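PDB 3RYS: adenosine deaminase 1 from Arthrobacter aurescens, which probably catalyses the zinc-dependent hydrolytic deamination of adenine to hypoxanthine, a step of purine salvage and nitrogen catabolism. Local coordinates for residues V72-Q77 with T108-A113; L143-E148 with D171-G176; D258-H263 with E294-V299. All coordinates share one frame; numbering follows the deposited sequence.

Interaction 1. Residues V72-Q77 with T108-A113; sequences VLQTEQ and TSRGVA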
# COMPACT_ATOMS: atom_id res chain seq x y z
N VAL A 72 18.81 -0.70 -7.65
CA VAL A 72 19.29 -2.07 -7.73
C VAL A 72 18.36 -2.98 -8.53
O VAL A 72 18.72 -4.11 -8.88
CB VAL A 72 19.52 -2.69 -6.33
CG1 VAL A 72 20.53 -1.86 -5.54
CG2 VAL A 72 18.20 -2.81 -5.58
N LEU A 73 17.17 -2.48 -8.84
CA LEU A 73 16.19 -3.24 -9.60
C LEU A 73 16.40 -3.10 -11.10
O LEU A 73 15.86 -2.19 -11.72
CB LEU A 73 14.77 -2.77 -9.26
CG LEU A 73 14.32 -2.94 -7.81
CD1 LEU A 73 12.94 -2.32 -7.60
CD2 LEU A 73 14.33 -4.41 -7.43
N GLN A 74 17.17 -4.01 -11.69
CA GLN A 74 17.53 -3.92 -13.11
C GLN A 74 16.84 -4.96 -13.99
O GLN A 74 16.40 -4.67 -15.10
CB GLN A 74 19.05 -4.05 -13.29
CG GLN A 74 19.85 -2.93 -12.65
CD GLN A 74 19.51 -1.57 -13.21
OE1 GLN A 74 19.28 -0.62 -12.47
NE2 GLN A 74 19.47 -1.48 -14.54
N THR A 75 16.77 -6.19 -13.48
CA THR A 75 16.32 -7.31 -14.29
C THR A 75 14.98 -7.84 -13.82
O THR A 75 14.54 -7.57 -12.70
CB THR A 75 17.33 -8.47 -14.23
OG1 THR A 75 17.26 -9.11 -12.95
CG2 THR A 75 18.74 -7.96 -14.46
N GLU A 76 14.34 -8.60 -14.70
CA GLU A 76 13.08 -9.24 -14.39
C GLU A 76 13.23 -10.06 -13.11
O GLU A 76 12.34 -10.05 -12.25
CB GLU A 76 12.67 -10.14 -15.56
CG GLU A 76 11.18 -10.26 -15.77
CD GLU A 76 10.82 -10.61 -17.21
OE1 GLU A 76 11.18 -9.82 -18.12
OE2 GLU A 76 10.17 -11.65 -17.43
N GLN A 77 14.35 -10.74 -12.97
CA GLN A 77 14.63 -11.56 -11.80
C GLN A 77 14.61 -10.71 -10.54
O GLN A 77 14.10 -11.13 -9.50
CB GLN A 77 15.97 -12.28 -11.95
CG GLN A 77 16.26 -13.35 -10.89
CD GLN A 77 15.16 -14.40 -10.80
OE1 GLN A 77 14.46 -14.68 -11.78
NE2 GLN A 77 15.00 -14.99 -9.62
N THR A 108 10.87 3.11 -15.29
CA THR A 108 11.04 3.53 -16.68
C THR A 108 11.87 4.81 -16.76
O THR A 108 12.51 5.07 -17.79
CB THR A 108 9.68 3.72 -17.40
OG1 THR A 108 8.95 4.79 -16.78
CG2 THR A 108 8.85 2.44 -17.35
N SER A 109 11.85 5.59 -15.68
CA SER A 109 12.65 6.82 -15.59
C SER A 109 14.12 6.50 -15.37
O SER A 109 14.95 7.40 -15.37
CB SER A 109 12.17 7.70 -14.44
OG SER A 109 10.91 8.26 -14.71
N ARG A 110 14.42 5.23 -15.17
CA ARG A 110 15.80 4.81 -14.93
C ARG A 110 16.30 4.02 -16.12
O ARG A 110 17.41 3.50 -16.10
CB ARG A 110 15.89 3.97 -13.66
CG ARG A 110 15.73 4.77 -12.38
CD ARG A 110 15.27 3.88 -11.25
NE ARG A 110 16.02 2.64 -11.22
CZ ARG A 110 15.48 1.43 -11.39
NH1 ARG A 110 14.18 1.30 -11.58
NH2 ARG A 110 16.26 0.36 -11.35
N GLY A 111 15.47 3.93 -17.15
CA GLY A 111 15.83 3.21 -18.35
C GLY A 111 15.42 1.75 -18.34
O GLY A 111 15.72 1.01 -19.28
N VAL A 112 14.74 1.32 -17.28
CA VAL A 112 14.23 -0.05 -17.20
C VAL A 112 12.88 -0.14 -17.90
O VAL A 112 11.96 0.63 -17.59
CB VAL A 112 14.09 -0.54 -15.74
CG1 VAL A 112 13.57 -1.97 -15.71
CG2 VAL A 112 15.42 -0.44 -14.99
N ALA A 113 12.74 -1.07 -18.84
CA ALA A 113 11.53 -1.17 -19.65
C ALA A 113 10.29 -1.57 -18.84
O ALA A 113 10.41 -2.23 -17.81
CB ALA A 113 11.75 -2.15 -20.80

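Interaction 2. Residues L143-E148 with D171-G176; sequences LRDMSE and DSAEVG. With ADE (adenine), chain D.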
# COMPACT_ATOMS: atom_id res chain seq x y z
N LEU A 143 3.15 8.54 -10.42
CA LEU A 143 3.84 9.55 -9.62
C LEU A 143 3.22 10.92 -9.82
O LEU A 143 3.40 11.55 -10.86
CB LEU A 143 5.33 9.58 -9.96
CG LEU A 143 5.99 8.20 -9.96
CD1 LEU A 143 7.47 8.30 -10.31
CD2 LEU A 143 5.80 7.51 -8.62
N ARG A 144 2.50 11.39 -8.81
CA ARG A 144 1.72 12.62 -8.93
C ARG A 144 2.58 13.86 -9.16
O ARG A 144 2.07 14.90 -9.58
CB ARG A 144 0.82 12.81 -7.71
CG ARG A 144 1.57 13.03 -6.41
CD ARG A 144 0.66 12.80 -5.22
NE ARG A 144 -0.63 13.46 -5.42
CZ ARG A 144 -1.73 13.16 -4.73
NH1 ARG A 144 -1.70 12.22 -3.81
NH2 ARG A 144 -2.86 13.81 -4.98
N ASP A 145 3.88 13.76 -8.89
CA ASP A 145 4.79 14.89 -9.12
C ASP A 145 5.49 14.80 -10.48
O ASP A 145 6.52 15.43 -10.70
CB ASP A 145 5.81 15.05 -7.99
CG ASP A 145 6.50 13.75 -7.62
OD1 ASP A 145 6.35 12.75 -8.35
OD2 ASP A 145 7.20 13.73 -6.59
N MET A 146 4.93 13.99 -11.37
CA MET A 146 5.30 14.03 -12.77
C MET A 146 4.06 14.40 -13.56
O MET A 146 2.95 14.40 -13.01
CB MET A 146 5.83 12.67 -13.24
CG MET A 146 7.17 12.29 -12.63
SD MET A 146 7.88 10.89 -13.51
CE MET A 146 9.24 10.47 -12.42
N SER A 147 4.22 14.72 -14.84
CA SER A 147 3.11 15.23 -15.62
C SER A 147 2.00 14.20 -15.75
O SER A 147 2.23 12.99 -15.61
CB SER A 147 3.58 15.68 -17.00
OG SER A 147 3.92 14.58 -17.82
N GLU A 148 0.78 14.67 -16.00
CA GLU A 148 -0.33 13.79 -16.31
C GLU A 148 -0.12 13.16 -17.68
O GLU A 148 -0.47 12.01 -17.91
CB GLU A 148 -1.66 14.55 -16.30
CG GLU A 148 -2.80 13.74 -16.90
CD GLU A 148 -4.15 14.41 -16.77
OE1 GLU A 148 -4.25 15.62 -17.05
OE2 GLU A 148 -5.12 13.73 -16.39
N ASP A 171 0.29 8.04 -6.18
CA ASP A 171 1.11 8.30 -5.00
C ASP A 171 2.23 9.31 -5.27
O ASP A 171 2.12 10.13 -6.18
CB ASP A 171 1.66 6.99 -4.42
CG ASP A 171 2.54 6.23 -5.40
OD1 ASP A 171 2.80 6.75 -6.51
OD2 ASP A 171 2.97 5.11 -5.06
N SER A 172 3.28 9.23 -4.46
CA SER A 172 4.37 10.21 -4.47
C SER A 172 3.96 11.53 -3.78
O SER A 172 2.91 11.59 -3.14
CB SER A 172 4.89 10.47 -5.89
OG SER A 172 6.16 11.07 -5.85
N ALA A 173 4.79 12.56 -3.91
CA ALA A 173 4.60 13.82 -3.17
C ALA A 173 3.21 14.44 -3.33
O ALA A 173 2.86 14.94 -4.40
CB ALA A 173 5.69 14.82 -3.56
N GLU A 174 2.43 14.43 -2.26
CA GLU A 174 1.03 14.85 -2.34
C GLU A 174 0.82 16.36 -2.39
O GLU A 174 0.16 16.87 -3.29
CB GLU A 174 0.22 14.26 -1.18
CG GLU A 174 -1.26 14.62 -1.26
CD GLU A 174 -2.10 13.96 -0.18
OE1 GLU A 174 -1.52 13.40 0.77
OE2 GLU A 174 -3.34 14.01 -0.28
N VAL A 175 1.37 17.07 -1.41
CA VAL A 175 1.13 18.51 -1.29
C VAL A 175 1.52 19.26 -2.57
O VAL A 175 2.63 19.11 -3.08
CB VAL A 175 1.87 19.10 -0.08
CG1 VAL A 175 1.84 20.62 -0.13
CG2 VAL A 175 1.24 18.59 1.22
N GLY A 176 0.59 20.06 -3.07
CA GLY A 176 0.81 20.82 -4.29
C GLY A 176 0.57 20.01 -5.55
O GLY A 176 0.76 20.51 -6.66
N9 ADE D . 5.04 6.30 -2.33
C8 ADE D . 5.25 5.14 -1.63
N7 ADE D . 4.64 5.09 -0.46
C5 ADE D . 3.98 6.31 -0.39
C6 ADE D . 3.15 6.88 0.60
N6 ADE D . 2.85 6.26 1.74
N1 ADE D . 2.65 8.11 0.36
C2 ADE D . 2.96 8.73 -0.80
N3 ADE D . 3.73 8.29 -1.80
C4 ADE D . 4.21 7.07 -1.53
O HOH W 1 0.49 10.47 -2.73

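Interaction 3. Residues D258-H263 with E294-V299; sequences DKLADH and EQLVKV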
# COMPACT_ATOMS: atom_id res chain seq x y z
N ASP A 258 2.54 12.31 15.50
CA ASP A 258 3.69 12.43 16.38
C ASP A 258 4.11 11.08 16.95
O ASP A 258 5.20 10.59 16.68
CB ASP A 258 3.41 13.42 17.51
CG ASP A 258 4.61 13.65 18.40
OD1 ASP A 258 4.44 14.20 19.51
OD2 ASP A 258 5.73 13.28 17.99
N LYS A 259 3.23 10.49 17.75
CA LYS A 259 3.45 9.16 18.30
C LYS A 259 2.29 8.25 17.95
O LYS A 259 1.18 8.72 17.69
CB LYS A 259 3.62 9.23 19.82
CG LYS A 259 4.89 9.93 20.28
CD LYS A 259 4.73 10.51 21.67
CE LYS A 259 4.48 9.43 22.71
NZ LYS A 259 4.07 10.02 24.02
N LEU A 260 2.54 6.95 17.93
CA LEU A 260 1.47 6.00 17.65
C LEU A 260 0.32 6.20 18.63
O LEU A 260 -0.84 5.97 18.30
CB LEU A 260 1.99 4.57 17.71
CG LEU A 260 0.94 3.52 17.33
CD1 LEU A 260 0.40 3.81 15.94
CD2 LEU A 260 1.52 2.11 17.41
N ALA A 261 0.64 6.63 19.85
CA ALA A 261 -0.38 6.83 20.87
C ALA A 261 -1.34 7.95 20.48
O ALA A 261 -2.43 8.09 21.04
CB ALA A 261 0.26 7.12 22.22
N ASP A 262 -0.93 8.74 19.49
CA ASP A 262 -1.72 9.88 19.04
C ASP A 262 -2.51 9.59 17.77
O ASP A 262 -3.14 10.49 17.21
CB ASP A 262 -0.81 11.09 18.82
CG ASP A 262 -0.03 11.47 20.06
OD1 ASP A 262 -0.64 11.56 21.15
OD2 ASP A 262 1.20 11.67 19.96
N HIS A 263 -2.48 8.35 17.30
CA HIS A 263 -3.10 8.03 16.01
C HIS A 263 -4.63 8.00 16.06
O HIS A 263 -5.21 7.46 16.99
CB HIS A 263 -2.57 6.72 15.45
CG HIS A 263 -2.70 6.60 13.97
ND1 HIS A 263 -3.90 6.32 13.35
CD2 HIS A 263 -1.79 6.76 12.98
CE1 HIS A 263 -3.72 6.29 12.04
NE2 HIS A 263 -2.45 6.56 11.79
N GLU A 294 0.18 -5.54 15.96
CA GLU A 294 0.87 -5.72 17.24
C GLU A 294 1.00 -4.40 18.00
O GLU A 294 0.76 -4.35 19.20
CB GLU A 294 2.26 -6.31 17.02
CG GLU A 294 3.03 -6.54 18.31
CD GLU A 294 4.49 -6.83 18.06
OE1 GLU A 294 4.96 -6.62 16.92
OE2 GLU A 294 5.17 -7.28 19.01
N GLN A 295 1.38 -3.35 17.28
CA GLN A 295 1.56 -2.04 17.91
C GLN A 295 0.23 -1.40 18.30
O GLN A 295 0.14 -0.72 19.33
CB GLN A 295 2.38 -1.12 17.01
CG GLN A 295 3.82 -1.57 16.80
CD GLN A 295 4.60 -1.71 18.10
OE1 GLN A 295 4.39 -2.66 18.86
NE2 GLN A 295 5.50 -0.78 18.36
N LEU A 296 -0.80 -1.62 17.50
CA LEU A 296 -2.14 -1.10 17.80
C LEU A 296 -2.67 -1.70 19.09
O LEU A 296 -3.30 -1.01 19.89
CB LEU A 296 -3.12 -1.41 16.66
CG LEU A 296 -2.88 -0.65 15.36
CD1 LEU A 296 -3.88 -1.09 14.30
CD2 LEU A 296 -2.96 0.86 15.60
N VAL A 297 -2.42 -3.00 19.27
CA VAL A 297 -2.82 -3.70 20.47
C VAL A 297 -1.99 -3.21 21.64
O VAL A 297 -2.52 -2.80 22.67
CB VAL A 297 -2.58 -5.22 20.34
CG1 VAL A 297 -2.86 -5.92 21.67
CG2 VAL A 297 -3.44 -5.80 19.21
N LYS A 298 -0.67 -3.26 21.47
CA LYS A 298 0.26 -2.91 22.53
C LYS A 298 0.10 -1.46 22.99
O LYS A 298 0.08 -1.19 24.19
CB LYS A 298 1.70 -3.21 22.07
CG LYS A 298 2.82 -2.53 22.86
CD LYS A 298 4.19 -2.89 22.27
CE LYS A 298 5.27 -1.85 22.59
NZ LYS A 298 5.67 -1.85 24.03
N VAL A 299 -0.04 -0.54 22.04
CA VAL A 299 -0.05 0.89 22.35
C VAL A 299 -1.46 1.50 22.47
O VAL A 299 -1.71 2.33 23.34
CB VAL A 299 0.78 1.71 21.33
CG1 VAL A 299 0.77 3.19 21.69
CG2 VAL A 299 2.20 1.18 21.25

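Interaction 1. Residues V72-Q77 with T108-A113
R110 and V112, in the turn that follows a short helix of this TIM-barrel enzyme, meet L73 and Q74 just before helix 76-92. The turn is a Schellman motif: G111 leaves the helix with positive phi, and two bonds run back into the last helical turn. Glycine suits the place because at these backbone angles a side chain would be pressed against the carbonyl O of R110.

The polar part of the contact rests on the guanidinium. R110 NH2 donates to L73 O over 2.6 Å, with an N-H...O angle of 156°. The acceptor lies in the plane of the guanidinium, at its edge, whereas the nitrogen stands above the carbonyl plane of L73. R110 NH2 also makes a weak bond of 3.4 Å to Q74 OE1, whose amide plane is turned 81° from the guanidinium. Arginine fits here because its long chain, bent at CG-CD (chi3 45°), carries a donor to a backbone carbonyl in the loop before helix 76-92. NH1 makes a weak bond to A106 O, a second tie on the head. Q74 reaches it by folding: its CB leads off from the other loop, and a bend at CB-CG brings the amide back. D78 OD2 takes bonds from the backbone N of both Q74 and T75, and T75 is the N-cap of helix 76-92.

The apolar part is small. L73 is buried against L34, F79 and M82, and V112 also rests on F79, which makes two branched aliphatic residues apt for this interior. Across the contact V112 spreads its methyls along the backbone: CG1 lies 4.0 Å from Q74 O, and CG2 lies 3.7 Å from L73 O.

Interaction 2. Residues L143-E148 with D171-G176
S172 OG lies 3.0 Å from both D145 OD1 and D145 OD2, near enough for a weak hydrogen bond to the carboxylate, and it is also bonded to the hydroxyl of Y67 in helix 59-69. A serine is small enough to stand among three oxygens here. D145 OD2 also lies beside the methyl CB of A173, at 3.6 Å.

The backbone bond is firmer: R144 N donates to D171 O over 2.9 Å at 168°, nearly straight. Together with the backbone bond of D171 to F142 it completes a parallel bridge between L143 and D171, whose side chains run side by side on one face of the sheet. Strands 135-143 and 167-171, joined through helix 148-160 in a beta-alpha-beta crossover, are neighbours in the TIM barrel, and the contact lies at their C-terminal ends, where the active site of this fold is found. S172 N donates to N3 of the bound adenine (2.9 Å), while D171 lies against H21, a zinc ligand.

R144 sets out with CG between its backbone N and carbonyl carbon (chi1 65°), which sends the chain along the 171-176 loop. E174 CG then sits 3.5 Å above one guanidinium face, with its carboxylate turned 20° from that plane; the charges are near, but no N-H points at the carboxylate. The E174 oxygens instead take the backbone N of G201 and G204, on either side of E202 in sequence. R144 NH2 donates to N177 O, and NH1 to H199 O and to a water; a leucine in its place would probably leave both carbonyls without this donor and the loop freer to shift. That water, 3.0 Å from R144 NH1, hands on a 2.7 Å bond to S172 O.

Interaction 3. Residues D258-H263 with E294-V299
With CG anti to its backbone N (chi1 -176°) and a turn at the next bond (chi2 57°), L260 sends CD2 straight at helix 289-300, where V299 has CG1 anti to its own N (chi1 -179°) and so spreads its two methyls to meet different neighbours. Leucine suits the first place because one branch can enter the helix surface while the other, CD1, comes within 4.5 Å of CD2 of L296.

L260 CD2 makes most of the contact. L260 CD2 lies 3.4 Å from Q295 CB and 4.0 Å from V299 CB, thus resting between residues one helical turn apart, with the Q295 chain crossing the leucine at about a right angle. It is the aliphatic start of the glutamine, its CB, that does the touching. V299 CG1 packs instead on A261, at 3.9 Å from CA, where a residue with only a methyl lets the valine come close to the backbone. All of this is apolar packing near the surface; L260 also touches P248 and V252 of helix 248-253.

The loop holds its shape through its own bonds. D262 N donates to K259 O (2.8 Å) in the 3-10 segment 260-262, and K259 N returns a 3.2 Å bond to D262 OD2, reached on the anti side of the carboxylate. An aspartate fits there because its short side chain reaches back to an N-H three residues earlier. H263 follows, its ND1 capping L265 N at the start of helix 265-270. A short 3-10 turn, lying in the connection between strands 244-246 and 275-277, is thus packed on helix 289-300, which follows the last strand of the TIM barrel.

How the interactions relate
From the N terminus, interaction 1 comes first: it closes a loop of 30 residues and ties the start of helix 76-92 to the turn after helix 104-108, with strand 95-102 between. Interaction 2 follows, closing the crossover from strand 135-143 through helix 148-160 to strand 167-171, beside the adenine. Interaction 3 closes the last loop, around strand 275-277, and ties the segment before helix 265-270 to helix 289-300. The three stand in series, and none nests in or crosses another. Interactions 1 and 2 nevertheless touch, S109 OG lying 3.6 Å from M146 CE. Interaction 3 stays apart, its centre about 37 Å from that of interaction 1, across the centre of the chain.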